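PDB 5CX7: ATP:cob(I)alamin adenosyltransferase from Salmonella enterica subsp. enterica serovar Livingstone, which probably makes adenosylcobalamin, the cofactor of propanediol dehydratase, from cob(I)alamin and ATP, and carries a heme-binding C-terminal domain of the HbpS-like family. Local coordinates for residues E[10-20]-E[110-118]; E[36-46]-E[63-71]. All coordinates share one frame; numbering follows the deposited sequence.

In the fold
The two contacts show how one antiparallel sheet can be dressed on both faces. In contact 1 the lead-in and first turns of helix 14-31 are fixed to the hairpin of strands 107-112 and 115-123; in contact 2 helix 59-72 packs against strand 36-41, the neighbour of 115-123 in the sheet. Their centres lie about 12 Å apart, and they touch directly: L17 CD2 meets I39 CG2 at 3.8 Å, and G118 C lies 3.3 Å from V71 CG2. Heme belongs to the side of contact 1, where H18 binds its iron. Contact 2 stands farther off, the side chain of S38 being about 11 Å from a bound heme.

Contact 1: E[10-20]-E[110-118]; sequences VALSFHDLHQL and LWRDGILIG. With HEM (protoporphyrin IX containing Fe), chain B.
A salt bridge flanked by an apolar patch ties the lead-in and first turns of helix 14-31 (residues 10-20) to the hairpin 110-118 at the edge of the sheet. R112 and D16 meet end-on: NH1 of R112 donates to OD2 of D16 (2.9 Å) and NH2 of R112 to OD1 (3.1 Å). Both lie close to the guanidinium plane but meet the syn sides of the carboxylate at a tilt, in keeping with the 36° between the planes. NH1 of R112 also donates to V10 O at 3.1 Å, from above the carbonyl plane. S13 N reaches OD2 of D16 on its anti side, 3.0 Å away and from the face opposite R112 NH1, while D16 N bonds to S13 OG. This capping box starts the helix and positions D16.

Alongside the salt bridge, V10 sets CB 3.5 Å from R112 CD, and its CG2 touches I115 and I117. With chi1 of 60°, I117 CG1 sits between the backbone N and carbonyl carbon, carrying CD1 to within 3.5 Å of L12 CD2 and over one guanidinium face of R112, towards its rim. A water bridges L12 N and I117 O beside a classic beta bulge in which I117 and G118 together stand opposite L110. Two residues beyond D16, H18 NE2 binds the heme iron at 2.0 Å; H18 of the second subunit completes the bis-histidine site. L12 of the lead-in and L17 and L20 of the helix also rest on I39 of strand 36-41.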
loop_
_atom_site.group_PDB
_atom_site.type_symbol
_atom_site.label_atom_id
_atom_site.label_comp_id
_atom_site.label_asym_id
_atom_site.label_seq_id
_atom_site.Cartn_x
_atom_site.Cartn_y
_atom_site.Cartn_z
ATOM N N VAL E 10 2.819 -36.539 6.236
ATOM C CA VAL E 10 2.453 -36.261 4.888
ATOM C C VAL E 10 2.954 -34.891 4.385
ATOM O O VAL E 10 2.750 -34.762 3.285
ATOM C CB VAL E 10 0.949 -36.531 4.492
ATOM C CG1 VAL E 10 0.480 -37.872 4.998
ATOM C CG2 VAL E 10 0.135 -35.504 5.204
ATOM N N ALA E 11 3.585 -33.927 5.083
ATOM C CA ALA E 11 4.036 -32.658 4.437
ATOM C C ALA E 11 4.842 -32.858 3.170
ATOM O O ALA E 11 5.306 -33.950 2.873
ATOM C CB ALA E 11 4.875 -31.821 5.424
ATOM N N LEU E 12 5.016 -31.791 2.392
ATOM C CA LEU E 12 5.936 -31.839 1.258
ATOM C C LEU E 12 7.388 -31.984 1.664
ATOM O O LEU E 12 7.889 -31.176 2.414
ATOM C CB LEU E 12 5.805 -30.559 0.371
ATOM C CG LEU E 12 4.444 -30.407 -0.319
ATOM C CD1 LEU E 12 4.295 -28.948 -0.850
ATOM C CD2 LEU E 12 4.228 -31.368 -1.461
ATOM N N SER E 13 8.064 -33.007 1.127
ATOM C CA SER E 13 9.461 -33.275 1.414
ATOM C C SER E 13 10.295 -32.490 0.436
ATOM O O SER E 13 9.762 -32.007 -0.572
ATOM C CB SER E 13 9.727 -34.782 1.230
ATOM O OG SER E 13 9.503 -35.194 -0.122
ATOM N N PHE E 14 11.614 -32.501 0.653
ATOM C CA PHE E 14 12.573 -31.994 -0.308
ATOM C C PHE E 14 12.373 -32.606 -1.665
ATOM O O PHE E 14 12.258 -31.919 -2.721
ATOM C CB PHE E 14 14.053 -32.214 0.097
ATOM C CG PHE E 14 15.026 -31.958 -1.061
ATOM C CD1 PHE E 14 15.313 -30.703 -1.447
ATOM C CD2 PHE E 14 15.467 -33.012 -1.858
ATOM C CE1 PHE E 14 16.133 -30.451 -2.541
ATOM C CE2 PHE E 14 16.265 -32.793 -2.975
ATOM C CZ PHE E 14 16.596 -31.489 -3.318
ATOM N N HIS E 15 12.309 -33.931 -1.710
ATOM C CA HIS E 15 12.055 -34.617 -2.950
ATOM C C HIS E 15 10.735 -34.182 -3.645
ATOM O O HIS E 15 10.648 -34.057 -4.870
ATOM C CB HIS E 15 12.058 -36.162 -2.709
ATOM C CG HIS E 15 11.770 -36.963 -3.946
ATOM N ND1 HIS E 15 12.718 -37.265 -4.911
ATOM C CD2 HIS E 15 10.620 -37.538 -4.360
ATOM C CE1 HIS E 15 12.158 -37.975 -5.875
ATOM N NE2 HIS E 15 10.898 -38.179 -5.548
ATOM N N ASP E 16 9.656 -34.081 -2.897
ATOM C CA ASP E 16 8.376 -33.589 -3.481
ATOM C C ASP E 16 8.559 -32.240 -4.181
ATOM O O ASP E 16 8.070 -32.034 -5.267
ATOM C CB ASP E 16 7.304 -33.401 -2.415
ATOM C CG ASP E 16 6.810 -34.712 -1.805
ATOM O OD1 ASP E 16 6.640 -35.694 -2.539
ATOM O OD2 ASP E 16 6.330 -34.710 -0.628
ATOM N N LEU E 17 9.182 -31.321 -3.468
ATOM C CA LEU E 17 9.366 -29.945 -3.977
ATOM C C LEU E 17 10.233 -29.958 -5.219
ATOM O O LEU E 17 9.961 -29.258 -6.188
ATOM C CB LEU E 17 10.041 -29.079 -2.890
ATOM C CG LEU E 17 9.185 -28.837 -1.631
ATOM C CD1 LEU E 17 10.023 -28.200 -0.521
ATOM C CD2 LEU E 17 7.922 -28.043 -1.886
ATOM N N HIS E 18 11.341 -30.697 -5.144
ATOM C CA HIS E 18 12.272 -30.789 -6.208
ATOM C C HIS E 18 11.630 -31.353 -7.470
ATOM O O HIS E 18 11.855 -30.816 -8.540
ATOM C CB HIS E 18 13.509 -31.607 -5.776
ATOM C CG HIS E 18 14.663 -31.448 -6.713
ATOM N ND1 HIS E 18 14.919 -32.346 -7.729
ATOM C CD2 HIS E 18 15.600 -30.471 -6.830
ATOM C CE1 HIS E 18 15.965 -31.945 -8.433
ATOM N NE2 HIS E 18 16.369 -30.831 -7.897
ATOM N N GLN E 19 10.896 -32.438 -7.328
ATOM C CA GLN E 19 10.234 -33.109 -8.437
ATOM C C GLN E 19 9.127 -32.298 -9.030
ATOM O O GLN E 19 9.015 -32.255 -10.233
ATOM C CB GLN E 19 9.726 -34.528 -8.081
ATOM C CG GLN E 19 10.883 -35.450 -7.777
ATOM C CD GLN E 19 11.900 -35.481 -8.919
ATOM O OE1 GLN E 19 11.583 -35.990 -9.988
ATOM N NE2 GLN E 19 13.118 -35.004 -8.692
ATOM N N LEU E 20 8.346 -31.619 -8.193
ATOM C CA LEU E 20 7.323 -30.731 -8.699
ATOM C C LEU E 20 7.934 -29.671 -9.568
ATOM O O LEU E 20 7.429 -29.427 -10.676
ATOM C CB LEU E 20 6.555 -30.034 -7.567
ATOM C CG LEU E 20 5.482 -30.825 -6.838
ATOM C CD1 LEU E 20 5.046 -30.119 -5.561
ATOM C CD2 LEU E 20 4.291 -31.105 -7.731
ATOM N N LEU E 110 -2.774 -29.015 -3.026
ATOM C CA LEU E 110 -2.103 -30.317 -2.960
ATOM C C LEU E 110 -2.540 -30.996 -1.651
ATOM O O LEU E 110 -2.351 -30.435 -0.565
ATOM C CB LEU E 110 -0.623 -30.155 -2.989
ATOM C CG LEU E 110 -0.075 -29.323 -4.157
ATOM C CD1 LEU E 110 1.413 -29.123 -4.015
ATOM C CD2 LEU E 110 -0.387 -29.943 -5.501
ATOM N N TRP E 111 -3.023 -32.224 -1.773
ATOM C CA TRP E 111 -3.565 -32.999 -0.644
ATOM C C TRP E 111 -2.960 -34.405 -0.553
ATOM O O TRP E 111 -2.591 -34.994 -1.559
ATOM C CB TRP E 111 -5.056 -33.200 -0.820
ATOM C CG TRP E 111 -5.881 -31.999 -0.881
ATOM C CD1 TRP E 111 -6.096 -31.229 -1.960
ATOM C CD2 TRP E 111 -6.640 -31.420 0.189
ATOM N NE1 TRP E 111 -6.927 -30.187 -1.636
ATOM C CE2 TRP E 111 -7.260 -30.274 -0.315
ATOM C CE3 TRP E 111 -6.865 -31.783 1.524
ATOM C CZ2 TRP E 111 -8.124 -29.473 0.467
ATOM C CZ3 TRP E 111 -7.685 -30.991 2.314
ATOM C CH2 TRP E 111 -8.308 -29.859 1.801
ATOM N N ARG E 112 -2.747 -34.877 0.678
ATOM C CA ARG E 112 -2.262 -36.260 0.960
ATOM C C ARG E 112 -3.064 -36.758 2.121
ATOM O O ARG E 112 -3.006 -36.119 3.183
ATOM C CB ARG E 112 -0.777 -36.306 1.393
ATOM C CG ARG E 112 0.090 -37.096 0.495
ATOM C CD ARG E 112 1.515 -37.237 1.086
ATOM N NE ARG E 112 2.248 -37.169 -0.129
ATOM C CZ ARG E 112 3.343 -36.460 -0.344
ATOM N NH1 ARG E 112 3.922 -35.722 0.599
ATOM N NH2 ARG E 112 3.871 -36.534 -1.523
ATOM N N ASP E 113 -3.678 -37.931 1.975
ATOM C CA ASP E 113 -4.407 -38.573 3.090
ATOM C C ASP E 113 -5.403 -37.637 3.768
ATOM O O ASP E 113 -5.441 -37.556 5.003
ATOM C CB ASP E 113 -3.433 -39.125 4.156
ATOM C CG ASP E 113 -2.459 -40.192 3.615
ATOM O OD1 ASP E 113 -2.744 -40.826 2.572
ATOM O OD2 ASP E 113 -1.329 -40.332 4.178
ATOM N N GLY E 114 -6.144 -36.883 2.959
ATOM C CA GLY E 114 -7.088 -35.912 3.473
ATOM C C GLY E 114 -6.525 -34.630 4.087
ATOM O O GLY E 114 -7.288 -33.825 4.622
ATOM N N ILE E 115 -5.213 -34.413 4.009
ATOM C CA ILE E 115 -4.556 -33.280 4.634
ATOM C C ILE E 115 -4.062 -32.353 3.512
ATOM O O ILE E 115 -3.370 -32.794 2.594
ATOM C CB ILE E 115 -3.368 -33.714 5.522
ATOM C CG1 ILE E 115 -3.820 -34.698 6.648
ATOM C CG2 ILE E 115 -2.652 -32.515 6.133
ATOM C CD1 ILE E 115 -4.744 -34.080 7.668
ATOM N N LEU E 116 -4.329 -31.066 3.679
ATOM C CA LEU E 116 -3.820 -30.054 2.767
ATOM C C LEU E 116 -2.350 -29.842 3.057
ATOM O O LEU E 116 -1.936 -29.502 4.167
ATOM C CB LEU E 116 -4.558 -28.734 2.969
ATOM C CG LEU E 116 -4.072 -27.550 2.093
ATOM C CD1 LEU E 116 -4.410 -27.829 0.653
ATOM C CD2 LEU E 116 -4.721 -26.261 2.571
ATOM N N ILE E 117 -1.503 -29.982 2.035
ATOM C CA ILE E 117 -0.050 -29.843 2.267
ATOM C C ILE E 117 0.617 -28.669 1.532
ATOM O O ILE E 117 1.805 -28.422 1.755
ATOM C CB ILE E 117 0.736 -31.180 1.956
ATOM C CG1 ILE E 117 0.594 -31.665 0.508
ATOM C CG2 ILE E 117 0.239 -32.306 2.895
ATOM C CD1 ILE E 117 1.491 -32.891 0.176
ATOM N N GLY E 118 -0.095 -28.067 0.599
ATOM C CA GLY E 118 0.496 -26.988 -0.158
ATOM C C GLY E 118 -0.339 -26.612 -1.340
ATOM O O GLY E 118 -1.448 -27.074 -1.524
HETATM C CHA HEM B . 19.695 -32.682 -8.469
HETATM C CHB HEM B . 18.685 -29.070 -5.366
HETATM C CHC HEM B . 15.979 -27.175 -8.895
HETATM C CHD HEM B . 17.371 -30.545 -12.032
HETATM C C1A HEM B . 19.595 -31.893 -7.369
HETATM C C2A HEM B . 20.114 -32.238 -6.113
HETATM C C3A HEM B . 19.822 -31.223 -5.242
HETATM C C4A HEM B . 19.148 -30.222 -5.935
HETATM C CMA HEM B . 20.159 -31.168 -3.762
HETATM C CAA HEM B . 20.834 -33.528 -5.738
HETATM C CBA HEM B . 19.757 -34.431 -5.083
HETATM C CGA HEM B . 19.932 -35.905 -5.359
HETATM O O1A HEM B . 20.421 -36.635 -4.457
HETATM O O2A HEM B . 19.567 -36.377 -6.469
HETATM C C1B HEM B . 17.864 -28.211 -6.067
HETATM C C2B HEM B . 17.289 -27.067 -5.511
HETATM C C3B HEM B . 16.522 -26.521 -6.497
HETATM C C4B HEM B . 16.628 -27.397 -7.689
HETATM C CMB HEM B . 17.536 -26.603 -4.070
HETATM C CAB HEM B . 15.772 -25.265 -6.300
HETATM C CBB HEM B . 15.031 -24.614 -7.166
HETATM C C1C HEM B . 16.092 -27.921 -10.056
HETATM C C2C HEM B . 15.418 -27.624 -11.279
HETATM C C3C HEM B . 15.842 -28.610 -12.187
HETATM C C4C HEM B . 16.747 -29.468 -11.470
HETATM C CMC HEM B . 14.440 -26.466 -11.542
HETATM C CAC HEM B . 15.510 -28.858 -13.629
HETATM C CBC HEM B . 14.721 -28.140 -14.389
HETATM C C1D HEM B . 18.129 -31.385 -11.248
HETATM C C2D HEM B . 18.694 -32.568 -11.904
HETATM C C3D HEM B . 19.345 -33.216 -10.915
HETATM C C4D HEM B . 19.179 -32.380 -9.693
HETATM C CMD HEM B . 18.556 -32.935 -13.373
HETATM C CAD HEM B . 20.142 -34.516 -11.074
HETATM C CBD HEM B . 19.301 -35.751 -11.406
HETATM C CGD HEM B . 19.224 -36.745 -10.267
HETATM O O1D HEM B . 19.478 -37.979 -10.470
HETATM O O2D HEM B . 18.867 -36.339 -9.131
HETATM N NA HEM B . 18.972 -30.648 -7.234
HETATM N NB HEM B . 17.456 -28.358 -7.327
HETATM N NC HEM B . 16.838 -29.064 -10.177
HETATM N ND HEM B . 18.431 -31.309 -9.921
HETATM FE FE HEM B . 17.956 -29.910 -8.642
HETATM O O HOH W 1 3.817 -29.492 3.148
#

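Contact 2: E[36-46]-E[63-71]; sequences VVSIVDAHGTE and APKKAWTAV
OD1 of D41 is gripped by two backbone amides, H43 N at 2.9 Å and T45 N at 3.0 Å, which reach it from opposite faces of the carboxylate plane, each well out of that plane. The first bond makes an Asx turn, and together with the type I turn from D41 to G44 it fixes the loop that leaves strand 36-41. That loop arches over the C-terminal part of the segment 63-71. V71 carries its branches into it: with CG1 anti to the backbone N (chi1 161°), that methyl sits close to A42 O, and CG2 lies 3.5 Å from D41 O and also touches V40. Next to it, the edge of the W68 ring faces G44 O, with CD1 of W68 3.4 Å from that oxygen, while L57 of a third subunit packs on the tryptophan.

Farther back along the strand the helix comes close through small residues. The axes approach to 7.1 Å and run 31° from parallel, which brings the CB atoms of A63 and A67 against V36, S38 and V40. CB of A63 lies 3.7 Å from CG1 of V36, and CB of A67 lies 3.9 Å from CG1 of V40. S38 sets its OG beside P64, 3.2 Å from CA, because chi1 of 169° swings the hydroxyl opposite the backbone N; the contact is van der Waals in kind. The other side of the strand belongs to helix 14-31, where V37 and I39 meet A24, L17, L20 and T21. An antiparallel sheet between helices laid on its two faces is consistent with the GAF clan to which this HbpS-like domain is assigned.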
loop_
_atom_site.group_PDB
_atom_site.type_symbol
_atom_site.label_atom_id
_atom_site.label_comp_id
_atom_site.label_asym_id
_atom_site.label_seq_id
_atom_site.Cartn_x
_atom_site.Cartn_y
_atom_site.Cartn_z
ATOM N N VAL E 36 6.819 -19.038 -14.674
ATOM C CA VAL E 36 7.206 -19.011 -13.342
ATOM C C VAL E 36 6.436 -20.117 -12.595
ATOM O O VAL E 36 5.248 -20.295 -12.794
ATOM C CB VAL E 36 6.882 -17.619 -12.659
ATOM C CG1 VAL E 36 7.200 -17.642 -11.157
ATOM C CG2 VAL E 36 7.625 -16.513 -13.317
ATOM N N VAL E 37 7.157 -20.819 -11.724
ATOM C CA VAL E 37 6.647 -21.932 -10.885
ATOM C C VAL E 37 6.737 -21.523 -9.471
ATOM O O VAL E 37 7.770 -20.995 -9.045
ATOM C CB VAL E 37 7.533 -23.219 -10.991
ATOM C CG1 VAL E 37 6.987 -24.347 -10.163
ATOM C CG2 VAL E 37 7.692 -23.629 -12.437
ATOM N N SER E 38 5.668 -21.700 -8.739
ATOM C CA SER E 38 5.668 -21.331 -7.381
ATOM C C SER E 38 4.989 -22.400 -6.564
ATOM O O SER E 38 3.946 -22.911 -6.930
ATOM C CB SER E 38 4.934 -19.962 -7.162
ATOM O OG SER E 38 4.727 -19.721 -5.746
ATOM N N ILE E 39 5.581 -22.696 -5.437
ATOM C CA ILE E 39 5.029 -23.664 -4.471
ATOM C C ILE E 39 4.937 -22.914 -3.126
ATOM O O ILE E 39 5.903 -22.367 -2.671
ATOM C CB ILE E 39 5.881 -24.918 -4.313
ATOM C CG1 ILE E 39 6.092 -25.592 -5.687
ATOM C CG2 ILE E 39 5.219 -25.899 -3.373
ATOM C CD1 ILE E 39 7.120 -26.686 -5.698
ATOM N N VAL E 40 3.773 -23.050 -2.505
ATOM C CA VAL E 40 3.558 -22.615 -1.132
ATOM C C VAL E 40 3.212 -23.837 -0.250
ATOM O O VAL E 40 2.809 -24.880 -0.743
ATOM C CB VAL E 40 2.471 -21.523 -0.999
ATOM C CG1 VAL E 40 2.785 -20.318 -1.853
ATOM C CG2 VAL E 40 1.107 -22.077 -1.324
ATOM N N ASP E 41 3.502 -23.727 1.029
ATOM C CA ASP E 41 3.157 -24.760 1.977
ATOM C C ASP E 41 1.702 -24.644 2.403
ATOM O O ASP E 41 0.950 -23.790 1.918
ATOM C CB ASP E 41 4.166 -24.807 3.155
ATOM C CG ASP E 41 4.049 -23.621 4.110
ATOM O OD1 ASP E 41 3.080 -22.845 4.067
ATOM O OD2 ASP E 41 5.010 -23.500 4.890
ATOM N N ALA E 42 1.275 -25.526 3.300
ATOM C CA ALA E 42 -0.121 -25.526 3.751
ATOM C C ALA E 42 -0.552 -24.262 4.460
ATOM O O ALA E 42 -1.746 -24.034 4.595
ATOM C CB ALA E 42 -0.381 -26.728 4.683
ATOM N N HIS E 43 0.381 -23.449 4.923
ATOM C CA HIS E 43 0.041 -22.162 5.570
ATOM C C HIS E 43 0.154 -20.999 4.600
ATOM O O HIS E 43 -0.013 -19.858 4.969
ATOM C CB HIS E 43 0.973 -22.000 6.786
ATOM C CG HIS E 43 1.120 -23.277 7.545
ATOM N ND1 HIS E 43 0.059 -23.871 8.195
ATOM C CD2 HIS E 43 2.150 -24.152 7.623
ATOM C CE1 HIS E 43 0.445 -25.032 8.685
ATOM N NE2 HIS E 43 1.708 -25.228 8.351
ATOM N N GLY E 44 0.415 -21.280 3.332
ATOM C CA GLY E 44 0.568 -20.227 2.316
ATOM C C GLY E 44 1.925 -19.541 2.242
ATOM O O GLY E 44 2.075 -18.600 1.496
ATOM N N THR E 45 2.923 -20.050 2.954
ATOM C CA THR E 45 4.236 -19.491 2.878
ATOM C C THR E 45 4.916 -19.925 1.608
ATOM O O THR E 45 5.056 -21.156 1.326
ATOM C CB THR E 45 5.090 -19.897 4.095
ATOM O OG1 THR E 45 4.388 -19.484 5.272
ATOM C CG2 THR E 45 6.493 -19.249 4.097
ATOM N N GLU E 46 5.489 -18.967 0.899
ATOM C CA GLU E 46 6.365 -19.270 -0.246
ATOM C C GLU E 46 7.468 -20.221 0.086
ATOM O O GLU E 46 8.306 -19.910 0.937
ATOM C CB GLU E 46 7.076 -17.997 -0.827
ATOM C CG GLU E 46 6.070 -17.311 -1.661
ATOM C CD GLU E 46 6.657 -16.159 -2.581
ATOM O OE1 GLU E 46 6.169 -14.958 -2.712
ATOM O OE2 GLU E 46 7.686 -16.538 -3.192
ATOM N N ALA E 63 2.028 -16.261 -10.527
ATOM C CA ALA E 63 2.280 -17.665 -10.080
ATOM C C ALA E 63 2.223 -17.851 -8.524
ATOM O O ALA E 63 1.485 -18.736 -8.050
ATOM C CB ALA E 63 3.558 -18.250 -10.673
ATOM N N PRO E 64 2.918 -16.985 -7.730
ATOM C CA PRO E 64 2.821 -17.175 -6.287
ATOM C C PRO E 64 1.428 -16.901 -5.790
ATOM O O PRO E 64 0.950 -17.563 -4.830
ATOM C CB PRO E 64 3.812 -16.166 -5.699
ATOM C CG PRO E 64 4.685 -15.765 -6.875
ATOM C CD PRO E 64 3.991 -16.043 -8.122
ATOM N N LYS E 65 0.765 -15.937 -6.387
ATOM C CA LYS E 65 -0.664 -15.703 -6.022
ATOM C C LYS E 65 -1.562 -16.889 -6.281
ATOM O O LYS E 65 -2.483 -17.184 -5.501
ATOM C CB LYS E 65 -1.211 -14.438 -6.699
ATOM C CG LYS E 65 -0.573 -13.171 -6.057
ATOM C CD LYS E 65 -1.077 -11.937 -6.724
ATOM C CE LYS E 65 -0.664 -10.705 -5.815
ATOM N NZ LYS E 65 -1.260 -9.480 -6.344
ATOM N N LYS E 66 -1.405 -17.507 -7.438
ATOM C CA LYS E 66 -2.186 -18.734 -7.683
ATOM C C LYS E 66 -1.981 -19.795 -6.653
ATOM O O LYS E 66 -2.913 -20.512 -6.238
ATOM C CB LYS E 66 -1.917 -19.271 -9.086
ATOM C CG LYS E 66 -2.461 -18.454 -10.205
ATOM C CD LYS E 66 -2.198 -19.143 -11.575
ATOM C CE LYS E 66 -2.380 -18.158 -12.723
ATOM N NZ LYS E 66 -2.083 -18.768 -14.045
ATOM N N ALA E 67 -0.718 -20.007 -6.276
ATOM C CA ALA E 67 -0.369 -21.022 -5.327
ATOM C C ALA E 67 -0.956 -20.714 -3.985
ATOM O O ALA E 67 -1.565 -21.598 -3.310
ATOM C CB ALA E 67 1.125 -21.149 -5.227
ATOM N N TRP E 68 -0.841 -19.421 -3.596
ATOM C CA TRP E 68 -1.424 -18.989 -2.334
ATOM C C TRP E 68 -2.961 -19.109 -2.306
ATOM O O TRP E 68 -3.521 -19.588 -1.304
ATOM C CB TRP E 68 -1.049 -17.518 -2.051
ATOM C CG TRP E 68 -1.497 -17.092 -0.706
ATOM C CD1 TRP E 68 -0.823 -17.205 0.441
ATOM C CD2 TRP E 68 -2.689 -16.390 -0.394
ATOM N NE1 TRP E 68 -1.527 -16.651 1.501
ATOM C CE2 TRP E 68 -2.674 -16.132 1.024
ATOM C CE3 TRP E 68 -3.769 -15.938 -1.139
ATOM C CZ2 TRP E 68 -3.672 -15.434 1.669
ATOM C CZ3 TRP E 68 -4.836 -15.326 -0.452
ATOM C CH2 TRP E 68 -4.741 -15.039 0.909
ATOM N N THR E 69 -3.606 -18.725 -3.402
ATOM C CA THR E 69 -5.056 -18.836 -3.518
ATOM C C THR E 69 -5.535 -20.279 -3.267
ATOM O O THR E 69 -6.552 -20.501 -2.633
ATOM C CB THR E 69 -5.496 -18.383 -4.921
ATOM O OG1 THR E 69 -5.137 -17.011 -5.159
ATOM C CG2 THR E 69 -6.965 -18.510 -5.100
ATOM N N ALA E 70 -4.839 -21.222 -3.929
ATOM C CA ALA E 70 -5.177 -22.609 -3.825
ATOM C C ALA E 70 -5.258 -23.017 -2.365
ATOM O O ALA E 70 -6.176 -23.763 -1.971
ATOM C CB ALA E 70 -4.190 -23.487 -4.611
ATOM N N VAL E 71 -4.275 -22.645 -1.569
ATOM C CA VAL E 71 -4.274 -22.995 -0.161
ATOM C C VAL E 71 -5.298 -22.162 0.641
ATOM O O VAL E 71 -6.062 -22.724 1.489
ATOM C CB VAL E 71 -2.844 -22.870 0.413
ATOM C CG1 VAL E 71 -2.721 -22.759 1.953
ATOM C CG2 VAL E 71 -1.919 -23.984 -0.077
#